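Long-range contacts in glutamyl endopeptidase (Staphylococcus epidermidis, PDB 6PYM), which probably cleaves peptide bonds on the carbonyl side of glutamate, and also of aspartate, as a secreted serine endopeptidase of the chymotrypsin-like S1B family: residues A[19-27]-A[34-42]; A[78-86]-A[97-108]. The protein carries 1 engineered substitution. One frame throughout, in Å; residues are numbered along the deposited sequence.

Contact 1: residues A[19-27]-A[34-42]; sequences YDAVSFIYI and MSGSGVVVG
Ile25 lies along the backbone of Gly36 to Gly38, its CD1 reaching Ser37 O at 3.3 Å. CG1 stands beside the backbone N (chi1 -60°) and the chain then runs on extended, across a surface that Gly36 and Gly38 leave without side chains. At the end of the same face, Ile27 CB meets Met34 CG at 3.7 Å. On the reverse face the Phe24 ring brings CE1 to 3.7 Å from Ser35 CB, while Tyr134 meets that ring edge-to-face. Between these two layers of side chains the strands form an antiparallel hairpin, the first two strands of the six-stranded N-terminal barrel of a chymotrypsin-like protease. In its ladder Ser23 with Gly38, Ile25 with Gly36 and Ile27 with Met34 are hydrogen-bonded pairs, each with two N-H...O bonds of 2.9 Å between backbone N and O. At the other end Ala21 O is gripped twice, by Val40 N at 2.9 Å and by Ser23 OG at 3.0 Å, the donors coming from opposite faces of the carbonyl plane. This grip fixes the Ser23 hydroxyl, whose OG also touches Val40 CG2 at 3.5 Å. Ala21 belongs to a type I turn, Tyr19 to Val22, that leads into the strand. Ser37 OG hydrogen-bonds to Gly167 O and Tyr134 N, outside the hairpin, and the Ser37 backbone bonds to Ala169, the engineered residue at the predicted nucleophile position.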
loop_
_atom_site.group_PDB
_atom_site.type_symbol
_atom_site.label_atom_id
_atom_site.label_comp_id
_atom_site.label_asym_id
_atom_site.label_seq_id
_atom_site.Cartn_x
_atom_site.Cartn_y
_atom_site.Cartn_z
ATOM N N TYR A 19 -2.909 8.995 -6.698
ATOM C CA TYR A 19 -3.797 7.874 -6.429
ATOM C C TYR A 19 -3.599 6.711 -7.384
ATOM O O TYR A 19 -3.965 5.581 -7.037
ATOM C CB TYR A 19 -5.252 8.337 -6.486
ATOM C CG TYR A 19 -5.540 9.401 -5.460
ATOM C CD1 TYR A 19 -5.577 9.087 -4.108
ATOM C CD2 TYR A 19 -5.741 10.722 -5.834
ATOM C CE1 TYR A 19 -5.826 10.049 -3.156
ATOM C CE2 TYR A 19 -5.989 11.700 -4.888
ATOM C CZ TYR A 19 -6.024 11.360 -3.547
ATOM O OH TYR A 19 -6.267 12.347 -2.609
ATOM N N ASP A 20 -3.009 6.948 -8.561
ATOM C CA ASP A 20 -2.953 5.890 -9.563
ATOM C C ASP A 20 -2.200 4.663 -9.061
ATOM O O ASP A 20 -2.558 3.532 -9.403
ATOM C CB ASP A 20 -2.399 6.385 -10.907
ATOM C CG ASP A 20 -0.978 6.948 -10.824
ATOM O OD1 ASP A 20 -0.459 7.225 -9.718
ATOM O OD2 ASP A 20 -0.377 7.149 -11.915
ATOM N N ALA A 21 -1.160 4.866 -8.253
ATOM C CA ALA A 21 -0.341 3.761 -7.775
ATOM C C ALA A 21 -1.011 2.964 -6.664
ATOM O O ALA A 21 -0.573 1.845 -6.369
ATOM C CB ALA A 21 1.016 4.284 -7.299
ATOM N N VAL A 22 -2.027 3.529 -6.017
ATOM C CA VAL A 22 -2.759 2.810 -4.982
ATOM C C VAL A 22 -3.491 1.633 -5.618
ATOM O O VAL A 22 -4.175 1.796 -6.640
ATOM C CB VAL A 22 -3.722 3.765 -4.259
ATOM C CG1 VAL A 22 -4.497 3.033 -3.173
ATOM C CG2 VAL A 22 -2.962 4.956 -3.676
ATOM N N SER A 23 -3.353 0.439 -5.024
ATOM C CA SER A 23 -3.771 -0.786 -5.687
ATOM C C SER A 23 -4.622 -1.671 -4.788
ATOM O O SER A 23 -4.381 -1.778 -3.581
ATOM C CB SER A 23 -2.562 -1.586 -6.163
ATOM O OG SER A 23 -1.750 -0.817 -7.040
ATOM N N PHE A 24 -5.596 -2.328 -5.408
ATOM C CA PHE A 24 -6.494 -3.277 -4.763
ATOM C C PHE A 24 -5.985 -4.693 -5.002
ATOM O O PHE A 24 -5.601 -5.035 -6.128
ATOM C CB PHE A 24 -7.890 -3.098 -5.366
ATOM C CG PHE A 24 -8.875 -4.179 -5.016
ATOM C CD1 PHE A 24 -9.416 -4.267 -3.744
ATOM C CD2 PHE A 24 -9.292 -5.091 -5.983
ATOM C CE1 PHE A 24 -10.337 -5.261 -3.436
ATOM C CE2 PHE A 24 -10.211 -6.079 -5.680
ATOM C CZ PHE A 24 -10.731 -6.158 -4.410
ATOM N N ILE A 25 -5.961 -5.507 -3.947
ATOM C CA ILE A 25 -5.442 -6.867 -4.018
ATOM C C ILE A 25 -6.570 -7.843 -3.715
ATOM O O ILE A 25 -7.286 -7.682 -2.718
ATOM C CB ILE A 25 -4.279 -7.066 -3.033
ATOM C CG1 ILE A 25 -3.143 -6.098 -3.364
ATOM C CG2 ILE A 25 -3.781 -8.503 -3.081
ATOM C CD1 ILE A 25 -1.900 -6.282 -2.499
ATOM N N TYR A 26 -6.713 -8.864 -4.562
ATOM C CA TYR A 26 -7.768 -9.860 -4.430
ATOM C C TYR A 26 -7.125 -11.237 -4.469
ATOM O O TYR A 26 -6.372 -11.546 -5.396
ATOM C CB TYR A 26 -8.767 -9.709 -5.579
ATOM C CG TYR A 26 -9.992 -10.599 -5.486
ATOM C CD1 TYR A 26 -9.991 -11.882 -6.033
ATOM C CD2 TYR A 26 -11.158 -10.146 -4.879
ATOM C CE1 TYR A 26 -11.125 -12.694 -5.962
ATOM C CE2 TYR A 26 -12.292 -10.952 -4.802
ATOM C CZ TYR A 26 -12.269 -12.215 -5.350
ATOM O OH TYR A 26 -13.402 -12.999 -5.272
ATOM N N ILE A 27 -7.396 -12.051 -3.449
ATOM C CA ILE A 27 -6.833 -13.398 -3.349
ATOM C C ILE A 27 -7.963 -14.375 -3.053
ATOM O O ILE A 27 -8.547 -14.330 -1.962
ATOM C CB ILE A 27 -5.749 -13.496 -2.260
ATOM C CG1 ILE A 27 -4.632 -12.475 -2.490
ATOM C CG2 ILE A 27 -5.169 -14.908 -2.221
ATOM C CD1 ILE A 27 -3.605 -12.418 -1.364
ATOM N N MET A 34 -9.974 -13.117 0.219
ATOM C CA MET A 34 -9.471 -12.046 1.051
ATOM C C MET A 34 -9.052 -10.909 0.135
ATOM O O MET A 34 -8.712 -11.118 -1.036
ATOM C CB MET A 34 -8.304 -12.501 1.902
ATOM C CG MET A 34 -7.181 -13.088 1.117
ATOM S SD MET A 34 -5.894 -13.683 2.221
ATOM C CE MET A 34 -5.172 -12.140 2.774
ATOM N N SER A 35 -9.110 -9.697 0.658
ATOM C CA SER A 35 -8.682 -8.549 -0.117
ATOM C C SER A 35 -7.772 -7.681 0.725
ATOM O O SER A 35 -7.805 -7.710 1.959
ATOM C CB SER A 35 -9.855 -7.744 -0.685
ATOM O OG SER A 35 -10.534 -7.009 0.317
ATOM N N GLY A 36 -6.929 -6.927 0.034
ATOM C CA GLY A 36 -6.044 -5.999 0.693
ATOM C C GLY A 36 -5.719 -4.843 -0.218
ATOM O O GLY A 36 -6.430 -4.584 -1.198
ATOM N N SER A 37 -4.637 -4.149 0.111
ATOM C CA SER A 37 -4.200 -2.951 -0.578
ATOM C C SER A 37 -2.701 -3.041 -0.838
ATOM O O SER A 37 -1.992 -3.876 -0.272
ATOM C CB SER A 37 -4.497 -1.716 0.278
ATOM O OG SER A 37 -5.879 -1.637 0.619
ATOM N N GLY A 38 -2.213 -2.140 -1.673
ATOM C CA GLY A 38 -0.793 -2.050 -1.924
ATOM C C GLY A 38 -0.494 -0.802 -2.716
ATOM O O GLY A 38 -1.387 0.002 -2.991
ATOM N N VAL A 39 0.765 -0.659 -3.128
ATOM C CA VAL A 39 1.164 0.535 -3.872
ATOM C C VAL A 39 2.224 0.167 -4.901
ATOM O O VAL A 39 3.218 -0.497 -4.578
ATOM C CB VAL A 39 1.608 1.674 -2.923
ATOM C CG1 VAL A 39 2.794 1.263 -2.042
ATOM C CG2 VAL A 39 1.911 2.946 -3.706
ATOM N N VAL A 40 2.013 0.600 -6.145
ATOM C CA VAL A 40 3.000 0.378 -7.197
ATOM C C VAL A 40 4.216 1.253 -6.943
ATOM O O VAL A 40 4.085 2.468 -6.761
ATOM C CB VAL A 40 2.404 0.702 -8.576
ATOM C CG1 VAL A 40 3.469 0.534 -9.662
ATOM C CG2 VAL A 40 1.190 -0.168 -8.861
ATOM N N VAL A 41 5.412 0.650 -6.973
ATOM C CA VAL A 41 6.652 1.371 -6.677
ATOM C C VAL A 41 7.763 1.142 -7.696
ATOM O O VAL A 41 8.819 1.775 -7.603
ATOM C CB VAL A 41 7.181 1.083 -5.257
ATOM C CG1 VAL A 41 6.176 1.485 -4.199
ATOM C CG2 VAL A 41 7.562 -0.383 -5.101
ATOM N N GLY A 42 7.557 0.243 -8.654
ATOM C CA GLY A 42 8.567 -0.023 -9.661
ATOM C C GLY A 42 7.935 -0.646 -10.886
ATOM O O GLY A 42 6.735 -0.929 -10.921
#

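Contact 2: residues A[78-86]-A[97-108]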
loop_
_atom_site.group_PDB
_atom_site.type_symbol
_atom_site.label_atom_id
_atom_site.label_comp_id
_atom_site.label_asym_id
_atom_site.label_seq_id
_atom_site.Cartn_x
_atom_site.Cartn_y
_atom_site.Cartn_z
ATOM N N GLY A 78 -7.011 -2.535 -15.413
ATOM C CA GLY A 78 -7.073 -3.978 -15.425
ATOM C C GLY A 78 -6.418 -4.580 -14.197
ATOM O O GLY A 78 -6.435 -4.008 -13.095
ATOM N N LYS A 79 -5.833 -5.760 -14.385
ATOM C CA LYS A 79 -5.156 -6.457 -13.308
ATOM C C LYS A 79 -3.807 -6.985 -13.775
ATOM O O LYS A 79 -3.529 -7.102 -14.975
ATOM C CB LYS A 79 -5.999 -7.589 -12.698
ATOM C CG LYS A 79 -5.999 -8.897 -13.459
ATOM C CD LYS A 79 -6.766 -9.959 -12.677
ATOM C CE LYS A 79 -6.523 -11.360 -13.227
ATOM N NZ LYS A 79 -7.043 -11.533 -14.613
ATOM N N PHE A 80 -2.968 -7.287 -12.788
ATOM C CA PHE A 80 -1.661 -7.892 -12.964
ATOM C C PHE A 80 -1.552 -9.034 -11.970
ATOM O O PHE A 80 -2.021 -8.924 -10.831
ATOM C CB PHE A 80 -0.571 -6.855 -12.704
ATOM C CG PHE A 80 -0.608 -5.711 -13.669
ATOM C CD1 PHE A 80 -1.515 -4.672 -13.502
ATOM C CD2 PHE A 80 0.231 -5.691 -14.767
ATOM C CE1 PHE A 80 -1.580 -3.638 -14.407
ATOM C CE2 PHE A 80 0.176 -4.657 -15.671
ATOM C CZ PHE A 80 -0.729 -3.626 -15.492
ATOM N N VAL A 81 -0.966 -10.139 -12.403
ATOM C CA VAL A 81 -0.936 -11.370 -11.618
ATOM C C VAL A 81 0.403 -11.505 -10.909
ATOM O O VAL A 81 1.467 -11.280 -11.503
ATOM C CB VAL A 81 -1.233 -12.593 -12.507
ATOM C CG1 VAL A 81 -1.221 -13.877 -11.682
ATOM C CG2 VAL A 81 -2.575 -12.424 -13.216
ATOM N N GLY A 82 0.355 -11.889 -9.638
ATOM C CA GLY A 82 1.568 -12.100 -8.881
ATOM C C GLY A 82 2.520 -13.078 -9.539
ATOM O O GLY A 82 2.095 -14.094 -10.100
ATOM N N GLN A 83 3.805 -12.777 -9.472
ATOM C CA GLN A 83 4.854 -13.595 -10.065
ATOM C C GLN A 83 5.878 -14.061 -9.047
ATOM O O GLN A 83 6.304 -15.221 -9.092
ATOM C CB GLN A 83 5.556 -12.818 -11.197
ATOM C CG GLN A 83 6.535 -13.648 -12.029
ATOM C CD GLN A 83 7.940 -13.649 -11.464
ATOM O OE1 GLN A 83 8.374 -12.685 -10.835
ATOM N NE2 GLN A 83 8.666 -14.740 -11.688
ATOM N N GLU A 84 6.284 -13.197 -8.117
ATOM C CA GLU A 84 7.264 -13.568 -7.109
ATOM C C GLU A 84 7.040 -12.731 -5.858
ATOM O O GLU A 84 6.867 -11.510 -5.945
ATOM C CB GLU A 84 8.689 -13.348 -7.634
ATOM C CG GLU A 84 9.779 -13.810 -6.680
ATOM C CD GLU A 84 11.176 -13.587 -7.233
ATOM O OE1 GLU A 84 11.328 -12.769 -8.167
ATOM O OE2 GLU A 84 12.119 -14.234 -6.731
ATOM N N ILE A 85 7.073 -13.387 -4.701
ATOM C CA ILE A 85 6.950 -12.723 -3.408
ATOM C C ILE A 85 8.342 -12.564 -2.820
ATOM O O ILE A 85 9.087 -13.545 -2.697
ATOM C CB ILE A 85 6.053 -13.534 -2.462
ATOM C CG1 ILE A 85 4.618 -13.561 -2.992
ATOM C CG2 ILE A 85 6.138 -12.974 -1.046
ATOM C CD1 ILE A 85 3.772 -14.636 -2.360
ATOM N N ILE A 86 8.698 -11.334 -2.459
ATOM C CA ILE A 86 9.988 -11.027 -1.852
ATOM C C ILE A 86 9.739 -10.433 -0.470
ATOM O O ILE A 86 9.540 -9.216 -0.348
ATOM C CB ILE A 86 10.797 -10.054 -2.722
ATOM C CG1 ILE A 86 10.877 -10.538 -4.173
ATOM C CG2 ILE A 86 12.189 -9.885 -2.156
ATOM C CD1 ILE A 86 11.375 -9.479 -5.135
ATOM N N LEU A 97 5.752 -7.541 -3.901
ATOM C CA LEU A 97 5.151 -8.497 -4.822
ATOM C C LEU A 97 5.525 -8.055 -6.227
ATOM O O LEU A 97 5.138 -6.967 -6.668
ATOM C CB LEU A 97 3.634 -8.582 -4.671
ATOM C CG LEU A 97 2.957 -9.553 -5.648
ATOM C CD1 LEU A 97 3.369 -11.000 -5.391
ATOM C CD2 LEU A 97 1.457 -9.413 -5.578
ATOM N N ARG A 98 6.313 -8.878 -6.908
ATOM C CA ARG A 98 6.580 -8.670 -8.320
ATOM C C ARG A 98 5.437 -9.290 -9.103
ATOM O O ARG A 98 5.019 -10.414 -8.804
ATOM C CB ARG A 98 7.903 -9.337 -8.686
ATOM C CG ARG A 98 8.370 -9.119 -10.109
ATOM C CD ARG A 98 9.854 -9.448 -10.221
ATOM N NE ARG A 98 10.663 -8.440 -9.542
ATOM C CZ ARG A 98 11.737 -8.704 -8.807
ATOM N NH1 ARG A 98 12.147 -9.953 -8.639
ATOM N NH2 ARG A 98 12.400 -7.709 -8.234
ATOM N N VAL A 99 4.918 -8.557 -10.083
ATOM C CA VAL A 99 3.805 -9.016 -10.899
ATOM C C VAL A 99 4.261 -9.185 -12.341
ATOM O O VAL A 99 5.192 -8.520 -12.811
ATOM C CB VAL A 99 2.581 -8.074 -10.820
ATOM C CG1 VAL A 99 2.000 -8.079 -9.414
ATOM C CG2 VAL A 99 2.950 -6.658 -11.247
ATOM N N SER A 100 3.574 -10.077 -13.048
ATOM C CA SER A 100 3.818 -10.276 -14.465
ATOM C C SER A 100 3.242 -9.113 -15.267
ATOM O O SER A 100 2.360 -8.394 -14.789
ATOM C CB SER A 100 3.148 -11.570 -14.920
ATOM O OG SER A 100 3.723 -12.698 -14.286
ATOM N N PRO A 101 3.719 -8.909 -16.498
ATOM C CA PRO A 101 3.037 -7.974 -17.398
ATOM C C PRO A 101 1.619 -8.453 -17.667
ATOM O O PRO A 101 1.277 -9.615 -17.441
ATOM C CB PRO A 101 3.879 -8.028 -18.683
ATOM C CG PRO A 101 5.181 -8.639 -18.284
ATOM C CD PRO A 101 4.885 -9.548 -17.135
ATOM N N ASN A 102 0.784 -7.544 -18.164
ATOM C CA ASN A 102 -0.609 -7.888 -18.427
ATOM C C ASN A 102 -0.757 -8.555 -19.796
ATOM O O ASN A 102 0.224 -8.842 -20.489
ATOM C CB ASN A 102 -1.525 -6.681 -18.226
ATOM C CG ASN A 102 -1.339 -5.602 -19.286
ATOM O OD1 ASN A 102 -0.655 -5.792 -20.298
ATOM N ND2 ASN A 102 -1.961 -4.453 -19.055
ATOM N N GLU A 103 -2.010 -8.782 -20.202
ATOM C CA GLU A 103 -2.314 -9.467 -21.455
ATOM C C GLU A 103 -1.875 -8.678 -22.681
ATOM O O GLU A 103 -1.828 -9.242 -23.780
ATOM C CB GLU A 103 -3.815 -9.755 -21.538
ATOM C CG GLU A 103 -4.701 -8.507 -21.608
ATOM C CD GLU A 103 -4.943 -7.861 -20.250
ATOM O OE1 GLU A 103 -5.685 -6.858 -20.197
ATOM O OE2 GLU A 103 -4.398 -8.352 -19.239
ATOM N N HIS A 104 -1.575 -7.390 -22.529
ATOM C CA HIS A 104 -1.059 -6.564 -23.609
ATOM C C HIS A 104 0.444 -6.361 -23.505
ATOM O O HIS A 104 0.990 -5.477 -24.172
ATOM C CB HIS A 104 -1.771 -5.212 -23.624
ATOM C CG HIS A 104 -3.262 -5.321 -23.693
ATOM N ND1 HIS A 104 -4.101 -4.603 -22.867
ATOM C CD2 HIS A 104 -4.064 -6.068 -24.487
ATOM C CE1 HIS A 104 -5.356 -4.903 -23.152
ATOM N NE2 HIS A 104 -5.361 -5.789 -24.131
ATOM N N ASN A 105 1.113 -7.152 -22.667
ATOM C CA ASN A 105 2.549 -7.040 -22.417
ATOM C C ASN A 105 2.941 -5.687 -21.826
ATOM O O ASN A 105 4.073 -5.232 -21.989
ATOM C CB ASN A 105 3.402 -7.396 -23.641
ATOM C CG ASN A 105 4.807 -7.829 -23.260
ATOM O OD1 ASN A 105 5.019 -8.426 -22.204
ATOM N ND2 ASN A 105 5.774 -7.524 -24.117
ATOM N N GLN A 106 2.017 -5.031 -21.126
ATOM C CA GLN A 106 2.333 -3.802 -20.412
ATOM C C GLN A 106 2.761 -4.140 -18.992
ATOM O O GLN A 106 2.222 -5.057 -18.370
ATOM C CB GLN A 106 1.110 -2.889 -20.343
ATOM C CG GLN A 106 0.529 -2.503 -21.684
ATOM C CD GLN A 106 -0.806 -1.803 -21.537
ATOM O OE1 GLN A 106 -1.723 -2.319 -20.898
ATOM N NE2 GLN A 106 -0.920 -0.618 -22.120
ATOM N N HIS A 107 3.736 -3.400 -18.486
ATOM C CA HIS A 107 4.196 -3.580 -17.118
ATOM C C HIS A 107 3.442 -2.631 -16.199
ATOM O O HIS A 107 3.012 -1.553 -16.609
ATOM C CB HIS A 107 5.696 -3.330 -17.045
ATOM C CG HIS A 107 6.488 -4.236 -17.934
ATOM N ND1 HIS A 107 7.048 -5.414 -17.488
ATOM C CD2 HIS A 107 6.786 -4.154 -19.254
ATOM C CE1 HIS A 107 7.672 -6.010 -18.490
ATOM N NE2 HIS A 107 7.527 -5.266 -19.572
ATOM N N ILE A 108 3.276 -3.043 -14.941
ATOM C CA ILE A 108 2.428 -2.273 -14.033
ATOM C C ILE A 108 2.960 -0.855 -13.852
ATOM O O ILE A 108 2.185 0.106 -13.792
ATOM C CB ILE A 108 2.215 -3.018 -12.701
ATOM C CG1 ILE A 108 1.094 -2.364 -11.895
ATOM C CG2 ILE A 108 3.505 -3.110 -11.887
ATOM C CD1 ILE A 108 0.607 -3.222 -10.754
HETATM O O HOH W 1 -3.861 -4.795 -16.761
HETATM O O HOH W 2 -6.600 -7.167 -16.903
HETATM O O HOH W 3 -0.442 -10.347 -15.253
#
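Lys79 reaches Asn102 through water 1, which donates to Lys79 O and accepts from Asn102 ND2. Phe80 next inserts its ring into the bend of 100-108: Ile108 CB sits over the ring centre, 3.8 Å from the centroid, in a CH-pi contact, while Ser100 O and Gln106 O lie in the ring plane at its edge, Gln106 O 3.4 Å from CE2. The Asn102 amide runs alongside, its plane 12° from that of the ring. Asn102 OD1 accepts from His104 N, making an Asx turn, and from Gln106 N on the opposite face, and ND2 gives a straight bond to Gln106 OE1 (2.8 Å). Val81 O receives Ser100 N at 2.9 Å. Past Gly82, which packs against Leu97 CD1, this antiparallel hairpin of the N-terminal barrel carries a classic beta bulge: Gln83 N (2.7 Å) and Glu84 N (3.1 Å) both donate to Arg98 O, and Arg98 N returns a bond to Glu84 O. The Gln83 side chain, bent at chi2 (-89°), lies beside the aliphatic part of Arg98. Glu84, extended, sets OE1 at the guanidinium edge, 3.0 Å from Arg98 NH1, in a salt bridge whose hydrogen bond is weak; Arg98 NE pairs with Glu45. Ile85 CG1 meets Leu97 CD1 on the other side of the sheet. Ile86 CD1 lies over one face of the Arg98 guanidinium, 3.6 Å from Arg98 NH1.

In the fold
Contacts 1 and 2 are two hairpins of one six-stranded antiparallel barrel, their centres 12 Å apart. Strand 45-48 lies between them in the sheet, pairing with 34-42 on one side and 95-99 on the other, while strand 64-67 joins 80-87 and closes the barrel against 22-27. They also touch directly: Val40 CG2 packs on Ile108 CD1 at 3.6 Å. Contact 1 lies nearer the predicted charge-relay positions: Gly36 is about 5 Å from the side chain of Ala169, the engineered residue at the nucleophile position, and the side chain of Met34 about 6 Å from that of His51. In contact 2 the side chain of Ile85 is about 10 Å from that of Asp93.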